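Side-chain contacts in propionate kinase (Francisella tularensis subsp. tularensis, PDB 3KHY), which probably catalyses the reversible transfer of a phosphate group from ATP to acetate, giving acetyl phosphate and ADP: residues C40-K45 / F63-D68; I111-L116 / M220-L225; I153-Y156 / L162-K165; S182-K187 / M366-N371. One frame throughout, in Å; residues are numbered along the deposited sequence.

In the fold
Contact 1 joins strand 41-45 of the eight-stranded sheet to helix 59-72; contact 4 joins helix 175-188 to edge strand 365-367 of the five-stranded sheet and the residues just after it, their centres about 31 Å apart. Along the chain contact 1 closes before any other opens. Contact 3 is nested inside the loop that contact 2 closes, whereas the segments of contacts 2 and 4 alternate. The centres of contacts 2 and 3 are about 14 Å apart, and the two touch where Tyr-156 OH packs 3.4 Å from Gly-221 CA. Both reach the second subunit and so belong to the dimer interface, while contacts 1 and 4 are packing within one subunit.

Contact 1 of 4, residues C40-K45 / F63-D68; sequences CKVVFK and FEMLKD
Met-65, a selenomethionine, meets Val-42 and Phe-44 of the strand across a buried, wholly apolar interface. Its CG is anti to the backbone N (chi1 172°) and the chain stays extended through chi2, which carries SE across to lie 3.6 Å from Val-42 CG2. The two side chains run antiparallel alongside each other, and the bend at chi3 (-82°) turns the terminal CE away from the valine, so the selenium itself makes the touch. Further back, Met-65 CG approaches the rim of the Phe-44 ring, 4.1 Å from Phe-44 CZ and near the ring plane. Leu-66 follows. Its CB does not aim at the strand; its CD1 reaches over to stand 4.3 Å from Phe-44 CE1, again at the ring edge. Two consecutive helix residues thus meet one aromatic rim. The axes of strand 41-45 and helix 63-68 approach to 10.2 Å at 26°, the nearly parallel course of a helix laid against a sheet, here the larger mixed sheet of the acetokinase fold, a member of the actin-like ATPase clan. Phe-44 also stacks on Phe-69 of helix 59-72 and meets Phe-16. Strand 41-45 runs between the antiparallel strands 25-33 and 49-53; Met-65 reaches Lys-52 of the latter, and helix 59-72 in turn packs on helix 118-131 through Phe-63.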
loop_
_atom_site.group_PDB
_atom_site.type_symbol
_atom_site.label_atom_id
_atom_site.label_comp_id
_atom_site.label_asym_id
_atom_site.label_seq_id
_atom_site.Cartn_x
_atom_site.Cartn_y
_atom_site.Cartn_z
ATOM N N CYS A 40 -36.223 15.953 5.845
ATOM C CA CYS A 40 -36.522 14.659 5.263
ATOM C C CYS A 40 -37.267 14.843 3.942
ATOM O O CYS A 40 -38.226 15.617 3.862
ATOM C CB CYS A 40 -37.362 13.831 6.230
ATOM S SG CYS A 40 -37.800 12.202 5.606
ATOM N N LYS A 41 -36.821 14.137 2.908
ATOM C CA LYS A 41 -37.479 14.179 1.605
ATOM C C LYS A 41 -37.217 12.910 0.798
ATOM O O LYS A 41 -36.194 12.254 0.968
ATOM C CB LYS A 41 -37.013 15.391 0.799
ATOM C CG LYS A 41 -35.532 15.361 0.496
ATOM C CD LYS A 41 -35.150 16.394 -0.544
ATOM C CE LYS A 41 -33.658 16.334 -0.817
ATOM N NZ LYS A 41 -33.244 17.307 -1.862
ATOM N N VAL A 42 -38.146 12.573 -0.085
ATOM C CA VAL A 42 -37.956 11.438 -0.970
ATOM C C VAL A 42 -38.040 11.905 -2.415
ATOM O O VAL A 42 -39.019 12.543 -2.818
ATOM C CB VAL A 42 -39.013 10.353 -0.720
ATOM C CG1 VAL A 42 -38.656 9.083 -1.483
ATOM C CG2 VAL A 42 -39.135 10.082 0.775
ATOM N N VAL A 43 -36.999 11.615 -3.187
ATOM C CA VAL A 43 -37.018 11.892 -4.620
ATOM C C VAL A 43 -37.429 10.640 -5.384
ATOM O O VAL A 43 -36.947 9.547 -5.104
ATOM C CB VAL A 43 -35.648 12.348 -5.139
ATOM C CG1 VAL A 43 -35.760 12.758 -6.604
ATOM C CG2 VAL A 43 -35.113 13.500 -4.296
ATOM N N PHE A 44 -38.349 10.802 -6.324
ATOM C CA PHE A 44 -38.767 9.716 -7.189
ATOM C C PHE A 44 -38.482 10.132 -8.619
ATOM O O PHE A 44 -38.903 11.211 -9.057
ATOM C CB PHE A 44 -40.272 9.480 -7.072
ATOM C CG PHE A 44 -40.722 8.974 -5.728
ATOM C CD1 PHE A 44 -40.795 7.617 -5.473
ATOM C CD2 PHE A 44 -41.134 9.858 -4.742
ATOM C CE1 PHE A 44 -41.234 7.154 -4.249
ATOM C CE2 PHE A 44 -41.581 9.398 -3.519
ATOM C CZ PHE A 44 -41.630 8.052 -3.272
ATOM N N LYS A 45 -37.800 9.273 -9.359
ATOM C CA LYS A 45 -37.530 9.541 -10.765
ATOM C C LYS A 45 -38.074 8.419 -11.632
ATOM O O LYS A 45 -37.494 7.334 -11.693
ATOM C CB LYS A 45 -36.029 9.712 -11.000
ATOM C CG LYS A 45 -35.422 10.916 -10.290
ATOM C CD LYS A 45 -33.898 10.910 -10.411
ATOM C CE LYS A 45 -33.305 12.230 -9.936
ATOM N NZ LYS A 45 -31.817 12.245 -9.999
ATOM N N PHE A 63 -40.667 4.351 4.351
ATOM C CA PHE A 63 -41.066 3.086 3.750
ATOM C C PHE A 63 -42.534 3.032 3.348
ATOM O O PHE A 63 -42.875 2.453 2.318
ATOM C CB PHE A 63 -40.709 1.907 4.656
ATOM C CG PHE A 63 -39.333 1.357 4.402
ATOM C CD1 PHE A 63 -39.079 0.602 3.271
ATOM C CD2 PHE A 63 -38.294 1.614 5.279
ATOM C CE1 PHE A 63 -37.811 0.103 3.019
ATOM C CE2 PHE A 63 -37.025 1.120 5.036
ATOM C CZ PHE A 63 -36.785 0.360 3.903
ATOM N N GLU A 64 -43.400 3.620 4.165
ATOM C CA GLU A 64 -44.821 3.647 3.841
ATOM C C GLU A 64 -45.058 4.530 2.629
ATOM O O GLU A 64 -45.921 4.247 1.806
ATOM C CB GLU A 64 -45.651 4.143 5.025
ATOM C CG GLU A 64 -45.763 3.154 6.172
ATOM C CD GLU A 64 -46.819 3.566 7.183
ATOM O OE1 GLU A 64 -47.664 4.425 6.845
ATOM O OE2 GLU A 64 -46.807 3.028 8.313
HETATM N N MSE A 65 -44.285 5.603 2.523
HETATM C CA MSE A 65 -44.389 6.474 1.363
HETATM C C MSE A 65 -43.908 5.741 0.115
HETATM O O MSE A 65 -44.499 5.863 -0.960
HETATM C CB MSE A 65 -43.592 7.760 1.571
HETATM C CG MSE A 65 -43.511 8.630 0.324
HETATM SE SE MSE A 65 -42.748 10.390 0.676
HETATM C CE MSE A 65 -44.350 11.321 1.348
ATOM N N LEU A 66 -42.840 4.963 0.268
ATOM C CA LEU A 66 -42.332 4.175 -0.840
ATOM C C LEU A 66 -43.389 3.160 -1.242
ATOM O O LEU A 66 -43.691 2.999 -2.423
ATOM C CB LEU A 66 -41.029 3.467 -0.456
ATOM C CG LEU A 66 -40.483 2.520 -1.520
ATOM C CD1 LEU A 66 -40.394 3.224 -2.862
ATOM C CD2 LEU A 66 -39.129 1.955 -1.110
ATOM N N LYS A 67 -43.969 2.487 -0.253
ATOM C CA LYS A 67 -45.027 1.525 -0.528
ATOM C C LYS A 67 -46.193 2.212 -1.233
ATOM O O LYS A 67 -46.705 1.707 -2.231
ATOM C CB LYS A 67 -45.511 0.852 0.759
ATOM C CG LYS A 67 -46.550 -0.238 0.528
ATOM C CD LYS A 67 -46.828 -1.010 1.808
ATOM C CE LYS A 67 -47.711 -2.224 1.559
ATOM N NZ LYS A 67 -47.891 -3.043 2.795
ATOM N N ASP A 68 -46.605 3.365 -0.714
ATOM C CA ASP A 68 -47.727 4.101 -1.290
ATOM C C ASP A 68 -47.482 4.388 -2.765
ATOM O O ASP A 68 -48.369 4.200 -3.598
ATOM C CB ASP A 68 -47.964 5.413 -0.542
ATOM C CG ASP A 68 -48.573 5.204 0.828
ATOM O OD1 ASP A 68 -49.053 4.084 1.106
ATOM O OD2 ASP A 68 -48.575 6.164 1.626
#

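Contact 2 of 4, residues I111-L116 / M220-L225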
loop_
_atom_site.group_PDB
_atom_site.type_symbol
_atom_site.label_atom_id
_atom_site.label_comp_id
_atom_site.label_asym_id
_atom_site.label_seq_id
_atom_site.Cartn_x
_atom_site.Cartn_y
_atom_site.Cartn_z
ATOM N N ILE A 111 -20.964 -6.763 11.781
ATOM C CA ILE A 111 -21.121 -5.388 12.235
ATOM C C ILE A 111 -19.779 -4.710 12.518
ATOM O O ILE A 111 -19.554 -3.576 12.093
ATOM C CB ILE A 111 -22.000 -5.306 13.500
ATOM C CG1 ILE A 111 -23.423 -5.773 13.200
ATOM C CG2 ILE A 111 -22.028 -3.888 14.035
ATOM C CD1 ILE A 111 -24.184 -4.850 12.309
ATOM N N ALA A 112 -18.889 -5.398 13.236
ATOM C CA ALA A 112 -17.580 -4.829 13.561
ATOM C C ALA A 112 -16.786 -4.427 12.306
ATOM O O ALA A 112 -15.967 -3.505 12.346
ATOM C CB ALA A 112 -16.774 -5.798 14.407
ATOM N N LEU A 113 -17.026 -5.118 11.197
ATOM C CA LEU A 113 -16.331 -4.799 9.952
ATOM C C LEU A 113 -16.902 -3.550 9.257
ATOM O O LEU A 113 -16.202 -2.896 8.492
ATOM C CB LEU A 113 -16.301 -6.013 9.012
ATOM C CG LEU A 113 -15.511 -7.195 9.596
ATOM C CD1 LEU A 113 -15.661 -8.481 8.771
ATOM C CD2 LEU A 113 -14.038 -6.827 9.763
ATOM N N ALA A 114 -18.163 -3.224 9.541
ATOM C CA ALA A 114 -18.818 -2.032 8.989
ATOM C C ALA A 114 -19.812 -1.500 10.011
ATOM O O ALA A 114 -21.017 -1.602 9.818
ATOM C CB ALA A 114 -19.538 -2.369 7.695
ATOM N N PRO A 115 -19.301 -0.937 11.113
ATOM C CA PRO A 115 -20.126 -0.608 12.281
ATOM C C PRO A 115 -21.190 0.457 12.022
ATOM O O PRO A 115 -22.155 0.523 12.779
ATOM C CB PRO A 115 -19.097 -0.111 13.303
ATOM C CG PRO A 115 -17.944 0.366 12.471
ATOM C CD PRO A 115 -17.885 -0.583 11.314
ATOM N N LEU A 116 -21.027 1.266 10.979
ATOM C CA LEU A 116 -21.998 2.324 10.691
ATOM C C LEU A 116 -23.008 1.957 9.603
ATOM O O LEU A 116 -23.969 2.688 9.379
ATOM C CB LEU A 116 -21.279 3.615 10.299
ATOM C CG LEU A 116 -20.238 4.139 11.284
ATOM C CD1 LEU A 116 -19.480 5.311 10.679
ATOM C CD2 LEU A 116 -20.885 4.525 12.609
HETATM N N MSE A 220 -8.847 -1.922 -2.429
HETATM C CA MSE A 220 -9.377 -1.578 -1.097
HETATM C C MSE A 220 -8.968 -2.637 -0.072
HETATM O O MSE A 220 -8.484 -3.689 -0.446
HETATM C CB MSE A 220 -10.891 -1.369 -1.127
HETATM C CG MSE A 220 -11.277 -0.024 -1.744
HETATM SE SE MSE A 220 -13.162 0.064 -2.199
HETATM C CE MSE A 220 -13.311 2.002 -2.472
ATOM N N GLY A 221 -9.130 -2.368 1.218
ATOM C CA GLY A 221 -8.526 -3.256 2.201
ATOM C C GLY A 221 -9.542 -3.889 3.121
ATOM O O GLY A 221 -10.512 -4.504 2.668
ATOM N N LEU A 222 -9.307 -3.739 4.415
ATOM C CA LEU A 222 -10.295 -4.115 5.428
ATOM C C LEU A 222 -11.589 -3.364 5.169
ATOM O O LEU A 222 -12.679 -3.942 5.210
ATOM C CB LEU A 222 -9.762 -3.763 6.821
ATOM C CG LEU A 222 -10.593 -4.118 8.061
ATOM C CD1 LEU A 222 -10.569 -5.617 8.287
ATOM C CD2 LEU A 222 -10.009 -3.400 9.271
ATOM N N THR A 223 -11.458 -2.067 4.890
ATOM C CA THR A 223 -12.599 -1.213 4.562
ATOM C C THR A 223 -12.350 -0.510 3.227
ATOM O O THR A 223 -11.273 -0.652 2.650
ATOM C CB THR A 223 -12.822 -0.136 5.638
ATOM O OG1 THR A 223 -11.917 0.952 5.413
ATOM C CG2 THR A 223 -12.631 -0.706 7.046
ATOM N N PRO A 224 -13.334 0.270 2.739
ATOM C CA PRO A 224 -13.159 1.021 1.486
ATOM C C PRO A 224 -12.259 2.274 1.581
ATOM O O PRO A 224 -12.248 3.074 0.641
ATOM C CB PRO A 224 -14.602 1.439 1.115
ATOM C CG PRO A 224 -15.496 0.492 1.908
ATOM C CD PRO A 224 -14.739 0.271 3.188
ATOM N N LEU A 225 -11.522 2.443 2.673
ATOM C CA LEU A 225 -10.566 3.557 2.790
ATOM C C LEU A 225 -9.268 3.364 1.979
ATOM O O LEU A 225 -8.674 4.335 1.510
ATOM C CB LEU A 225 -10.197 3.777 4.257
ATOM C CG LEU A 225 -9.077 4.785 4.533
ATOM C CD1 LEU A 225 -9.468 6.180 4.042
ATOM C CD2 LEU A 225 -8.758 4.806 6.012
#
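Leu-113 and Leu-222 make the central touch, Leu-113 CD2 lying 4.0 Å from Leu-222 CD1. The two side chains cross at about a right angle and meet through one methyl each, so the contact is narrow, with 97 Å² buried in all. Neither CB is aimed at the other segment; the branched ends close the distance. For Leu-222 this follows from a CG anti to the backbone N (chi1 -177°), which extends the side chain before it forks. Beside this pair, the methyl CG2 of Thr-223 faces Leu-113 O at 4.4 Å, a loose approach. Local hydrogen bonds position these groups. Leu-113 ends a short 3-10 segment, followed by the bond of Ala-114 N to Ile-111 O at 2.9 Å. In the other loop Thr-223 OG1 accepts from Leu-225 N at 3.1 Å with an N-H...O angle of 163°, an ST turn which, with the bond of this hydroxyl to Ser-240 OG of the second subunit, is consistent with a fixed rotation of the side chain. Asp-238 of that subunit binds Thr-223 N, and its Tyr-244 packs on Leu-113. Arg-233, a predicted transition-state stabiliser, bonds to Pro-224 O, which would place this loop close behind the predicted active site. The contact joins the link between helices 101-109 and 118-131 to the loop leaving strand 214-218, at the dimer interface.

Contact 3 of 4, residues I153-Y156 / L162-K165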
loop_
_atom_site.group_PDB
_atom_site.type_symbol
_atom_site.label_atom_id
_atom_site.label_comp_id
_atom_site.label_asym_id
_atom_site.label_seq_id
_atom_site.Cartn_x
_atom_site.Cartn_y
_atom_site.Cartn_z
ATOM N N ILE A 153 -2.430 -13.467 -0.849
ATOM C CA ILE A 153 -2.690 -12.140 -1.408
ATOM C C ILE A 153 -3.542 -11.299 -0.445
ATOM O O ILE A 153 -3.261 -10.127 -0.229
ATOM C CB ILE A 153 -3.379 -12.231 -2.783
ATOM C CG1 ILE A 153 -2.376 -12.725 -3.827
ATOM C CG2 ILE A 153 -3.929 -10.853 -3.198
ATOM C CD1 ILE A 153 -2.978 -13.054 -5.190
ATOM N N ALA A 154 -4.551 -11.924 0.161
ATOM C CA ALA A 154 -5.510 -11.215 1.015
ATOM C C ALA A 154 -4.991 -10.917 2.421
ATOM O O ALA A 154 -5.337 -9.891 3.005
ATOM C CB ALA A 154 -6.814 -11.995 1.100
ATOM N N GLU A 155 -4.184 -11.818 2.977
ATOM C CA GLU A 155 -3.670 -11.628 4.332
ATOM C C GLU A 155 -2.607 -10.533 4.425
ATOM O O GLU A 155 -1.786 -10.368 3.530
ATOM C CB GLU A 155 -3.123 -12.949 4.901
ATOM C CG GLU A 155 -4.209 -13.966 5.254
ATOM C CD GLU A 155 -3.661 -15.231 5.913
ATOM O OE1 GLU A 155 -2.498 -15.232 6.393
ATOM O OE2 GLU A 155 -4.404 -16.229 5.948
ATOM N N TYR A 156 -2.629 -9.780 5.514
ATOM C CA TYR A 156 -1.531 -8.866 5.815
ATOM C C TYR A 156 -0.421 -9.610 6.567
ATOM O O TYR A 156 -0.636 -10.715 7.058
ATOM C CB TYR A 156 -2.038 -7.698 6.653
ATOM C CG TYR A 156 -3.079 -6.855 5.939
ATOM C CD1 TYR A 156 -2.791 -6.240 4.724
ATOM C CD2 TYR A 156 -4.347 -6.667 6.488
ATOM C CE1 TYR A 156 -3.741 -5.458 4.076
ATOM C CE2 TYR A 156 -5.291 -5.887 5.856
ATOM C CZ TYR A 156 -4.992 -5.291 4.649
ATOM O OH TYR A 156 -5.946 -4.521 4.015
ATOM N N LEU A 162 -4.423 -11.800 14.983
ATOM C CA LEU A 162 -5.156 -10.665 14.437
ATOM C C LEU A 162 -5.826 -11.031 13.111
ATOM O O LEU A 162 -6.965 -10.648 12.844
ATOM C CB LEU A 162 -4.232 -9.462 14.273
ATOM C CG LEU A 162 -3.791 -8.857 15.610
ATOM C CD1 LEU A 162 -2.844 -7.707 15.367
ATOM C CD2 LEU A 162 -5.015 -8.372 16.373
ATOM N N THR A 163 -5.107 -11.784 12.292
ATOM C CA THR A 163 -5.630 -12.272 11.023
ATOM C C THR A 163 -6.851 -13.165 11.223
ATOM O O THR A 163 -7.882 -12.971 10.579
ATOM C CB THR A 163 -4.548 -13.056 10.267
ATOM O OG1 THR A 163 -3.457 -12.178 9.986
ATOM C CG2 THR A 163 -5.093 -13.640 8.955
ATOM N N HIS A 164 -6.731 -14.131 12.130
ATOM C CA HIS A 164 -7.721 -15.204 12.235
ATOM C C HIS A 164 -8.778 -15.019 13.328
ATOM O O HIS A 164 -9.969 -15.087 13.049
ATOM C CB HIS A 164 -7.013 -16.559 12.336
ATOM C CG HIS A 164 -6.146 -16.850 11.150
ATOM N ND1 HIS A 164 -6.661 -17.244 9.933
ATOM C CD2 HIS A 164 -4.806 -16.758 10.979
ATOM C CE1 HIS A 164 -5.674 -17.411 9.072
ATOM N NE2 HIS A 164 -4.537 -17.116 9.680
ATOM N N LYS A 165 -8.363 -14.762 14.561
ATOM C CA LYS A 165 -9.353 -14.523 15.606
ATOM C C LYS A 165 -10.141 -13.250 15.312
ATOM O O LYS A 165 -11.351 -13.204 15.496
ATOM C CB LYS A 165 -8.688 -14.425 16.980
ATOM C CG LYS A 165 -9.668 -14.274 18.137
ATOM C CD LYS A 165 -8.922 -14.329 19.459
ATOM C CE LYS A 165 -9.853 -14.091 20.634
ATOM N NZ LYS A 165 -9.118 -14.183 21.932
HETATM O O HOH W 1 -2.204 -17.180 8.297
HETATM O O HOH W 2 -4.126 -10.537 7.723
#
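Glu-155 and Thr-163 meet by van der Waals packing, the methyl CG2 of Thr-163 lying 3.7 Å from Glu-155 CD, with the side chains crossing at about a right angle. The same methyl sits over the centre of the His-164 ring, 3.6 Å above its plane, so it touches both the carboxylate carbon and an imidazole face. Glu-155 OE2 comes to 3.6 Å from His-164 CE1, approaching the ring obliquely. The carboxylate and imidazole planes stand 86° apart, and this pair is a close polar approach without a direct bond.

Water-mediated hydrogen bonds do the polar work. One water donates to Glu-155 OE1 at 2.7 Å and is also bonded to His-164 NE2 at 2.7 Å, lying at the ring edge and in its plane. A second water accepts from Tyr-156 N at 2.8 Å and is bonded to Thr-163 OG1 at 2.9 Å. Thr-163 serves both kinds of contact because its chi1 of -62° sets CG2 anti to the backbone N and OG1 beside it.

This local packing at the dimer interface bridges the end of helix 151-154 to helix 160-164, across the short loop between them. Ile-153 packs on Ile-216 of strand 214-218, while Leu-291 (helix 287-307) and Met-259 (helix 253-262) of the second subunit pack on Glu-155 and Leu-162.

Contact 4 of 4, residues S182-K187 / M366-N371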
loop_
_atom_site.group_PDB
_atom_site.type_symbol
_atom_site.label_atom_id
_atom_site.label_comp_id
_atom_site.label_asym_id
_atom_site.label_seq_id
_atom_site.Cartn_x
_atom_site.Cartn_y
_atom_site.Cartn_z
ATOM N N SER A 182 -16.899 -6.928 -15.190
ATOM C CA SER A 182 -16.098 -7.991 -15.758
ATOM C C SER A 182 -17.014 -8.962 -16.501
ATOM O O SER A 182 -16.624 -9.505 -17.525
ATOM C CB SER A 182 -15.232 -8.698 -14.703
ATOM O OG SER A 182 -16.020 -9.265 -13.674
ATOM N N GLU A 183 -18.234 -9.160 -16.011
ATOM C CA GLU A 183 -19.205 -9.957 -16.771
ATOM C C GLU A 183 -19.531 -9.340 -18.126
ATOM O O GLU A 183 -19.644 -10.059 -19.113
ATOM C CB GLU A 183 -20.493 -10.212 -15.984
ATOM C CG GLU A 183 -20.297 -11.224 -14.876
ATOM C CD GLU A 183 -21.583 -11.589 -14.172
ATOM O OE1 GLU A 183 -22.658 -11.057 -14.543
ATOM O OE2 GLU A 183 -21.511 -12.407 -13.237
ATOM N N GLN A 184 -19.683 -8.016 -18.172
ATOM C CA GLN A 184 -19.983 -7.330 -19.429
ATOM C C GLN A 184 -18.789 -7.409 -20.375
ATOM O O GLN A 184 -18.954 -7.605 -21.577
ATOM C CB GLN A 184 -20.380 -5.871 -19.192
ATOM C CG GLN A 184 -21.681 -5.704 -18.436
ATOM C CD GLN A 184 -22.852 -6.368 -19.157
ATOM O OE1 GLN A 184 -23.592 -7.153 -18.571
ATOM N NE2 GLN A 184 -23.003 -6.069 -20.436
ATOM N N ALA A 185 -17.586 -7.282 -19.820
ATOM C CA ALA A 185 -16.369 -7.356 -20.622
ATOM C C ALA A 185 -16.272 -8.723 -21.282
ATOM O O ALA A 185 -15.853 -8.845 -22.436
ATOM C CB ALA A 185 -15.141 -7.093 -19.757
ATOM N N ALA A 186 -16.678 -9.750 -20.549
ATOM C CA ALA A 186 -16.641 -11.114 -21.070
ATOM C C ALA A 186 -17.574 -11.272 -22.266
ATOM O O ALA A 186 -17.264 -11.998 -23.211
ATOM C CB ALA A 186 -16.993 -12.118 -19.976
ATOM N N LYS A 187 -18.716 -10.595 -22.236
ATOM C CA LYS A 187 -19.642 -10.665 -23.370
ATOM C C LYS A 187 -19.041 -10.062 -24.643
ATOM O O LYS A 187 -19.401 -10.446 -25.756
ATOM C CB LYS A 187 -20.959 -9.954 -23.056
ATOM C CG LYS A 187 -21.767 -10.578 -21.941
ATOM C CD LYS A 187 -23.106 -9.874 -21.809
ATOM C CE LYS A 187 -23.696 -10.053 -20.421
ATOM N NZ LYS A 187 -24.875 -9.158 -20.205
HETATM N N MSE A 366 -10.882 -0.128 -22.464
HETATM C CA MSE A 366 -12.320 -0.082 -22.662
HETATM C C MSE A 366 -12.979 0.865 -21.695
HETATM O O MSE A 366 -12.417 1.199 -20.658
HETATM C CB MSE A 366 -12.944 -1.478 -22.476
HETATM C CG MSE A 366 -12.296 -2.540 -23.345
HETATM SE SE MSE A 366 -13.055 -4.336 -23.146
HETATM C CE MSE A 366 -14.839 -3.997 -23.936
ATOM N N VAL A 367 -14.171 1.304 -22.066
ATOM C CA VAL A 367 -15.059 1.991 -21.152
ATOM C C VAL A 367 -16.363 1.205 -21.128
ATOM O O VAL A 367 -16.996 1.008 -22.166
ATOM C CB VAL A 367 -15.360 3.424 -21.604
ATOM C CG1 VAL A 367 -16.330 4.072 -20.634
ATOM C CG2 VAL A 367 -14.073 4.236 -21.706
ATOM N N ILE A 368 -16.761 0.760 -19.943
ATOM C CA ILE A 368 -17.990 -0.007 -19.785
ATOM C C ILE A 368 -18.762 0.589 -18.619
ATOM O O ILE A 368 -18.210 0.774 -17.532
ATOM C CB ILE A 368 -17.671 -1.495 -19.491
ATOM C CG1 ILE A 368 -16.881 -2.108 -20.650
ATOM C CG2 ILE A 368 -18.964 -2.281 -19.218
ATOM C CD1 ILE A 368 -16.551 -3.614 -20.448
ATOM N N ALA A 369 -20.024 0.918 -18.842
ATOM C CA ALA A 369 -20.829 1.548 -17.803
ATOM C C ALA A 369 -21.173 0.515 -16.748
ATOM O O ALA A 369 -21.586 -0.592 -17.074
ATOM C CB ALA A 369 -22.104 2.141 -18.403
ATOM N N THR A 370 -20.999 0.858 -15.482
ATOM C CA THR A 370 -21.381 -0.084 -14.439
ATOM C C THR A 370 -22.869 0.091 -14.114
ATOM O O THR A 370 -23.466 1.124 -14.419
ATOM C CB THR A 370 -20.495 0.034 -13.179
ATOM O OG1 THR A 370 -20.769 -1.062 -12.298
ATOM C CG2 THR A 370 -20.745 1.332 -12.435
ATOM N N ASN A 371 -23.478 -0.929 -13.522
ATOM C CA ASN A 371 -24.895 -0.854 -13.176
ATOM C C ASN A 371 -25.116 -1.778 -11.988
ATOM O O ASN A 371 -25.572 -2.908 -12.137
ATOM C CB ASN A 371 -25.781 -1.262 -14.364
ATOM C CG ASN A 371 -27.260 -0.923 -14.144
ATOM O OD1 ASN A 371 -27.708 -0.732 -13.007
ATOM N ND2 ASN A 371 -28.015 -0.844 -15.228
#
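Ile-368 points its side chain at helix 175-188 and touches it with two separate branches; its CA and that of Ala-185, 7.6 Å apart, are the closest such pair. The longer branch runs straight and ends with CD1 against Ala-185, 3.8 Å from both Ala-185 CA and Ala-185 CB, so the methyl rests on the helix backbone as much as on the alanine side chain. The shorter branch, CG2, is anti to the backbone N and lies 3.9 Å from Gln-184 CB. Gln-184 thus offers only the root of its side chain here. Its CB faces segment 366-371, but the bend at chi2 (-59°) leads the amide away, where Gln-184 OE1 accepts from Lys-187 NZ at 2.9 Å. The C=O...N angle of 116° is a bent approach usual for a carbonyl acceptor, though the donor is tilted 24° from the carbonyl plane.

The arrangement packs helix 175-188 against the edge of the five-stranded sheet. Around it, Ile-368 O is held by Thr-320 OG1, and Thr-370 N bonds to Glu-325 OE2, a predicted ATP-site residue. The contact itself is carbon on carbon, resting on dispersion and apolar burial, and its polar neighbours are bonded away from it.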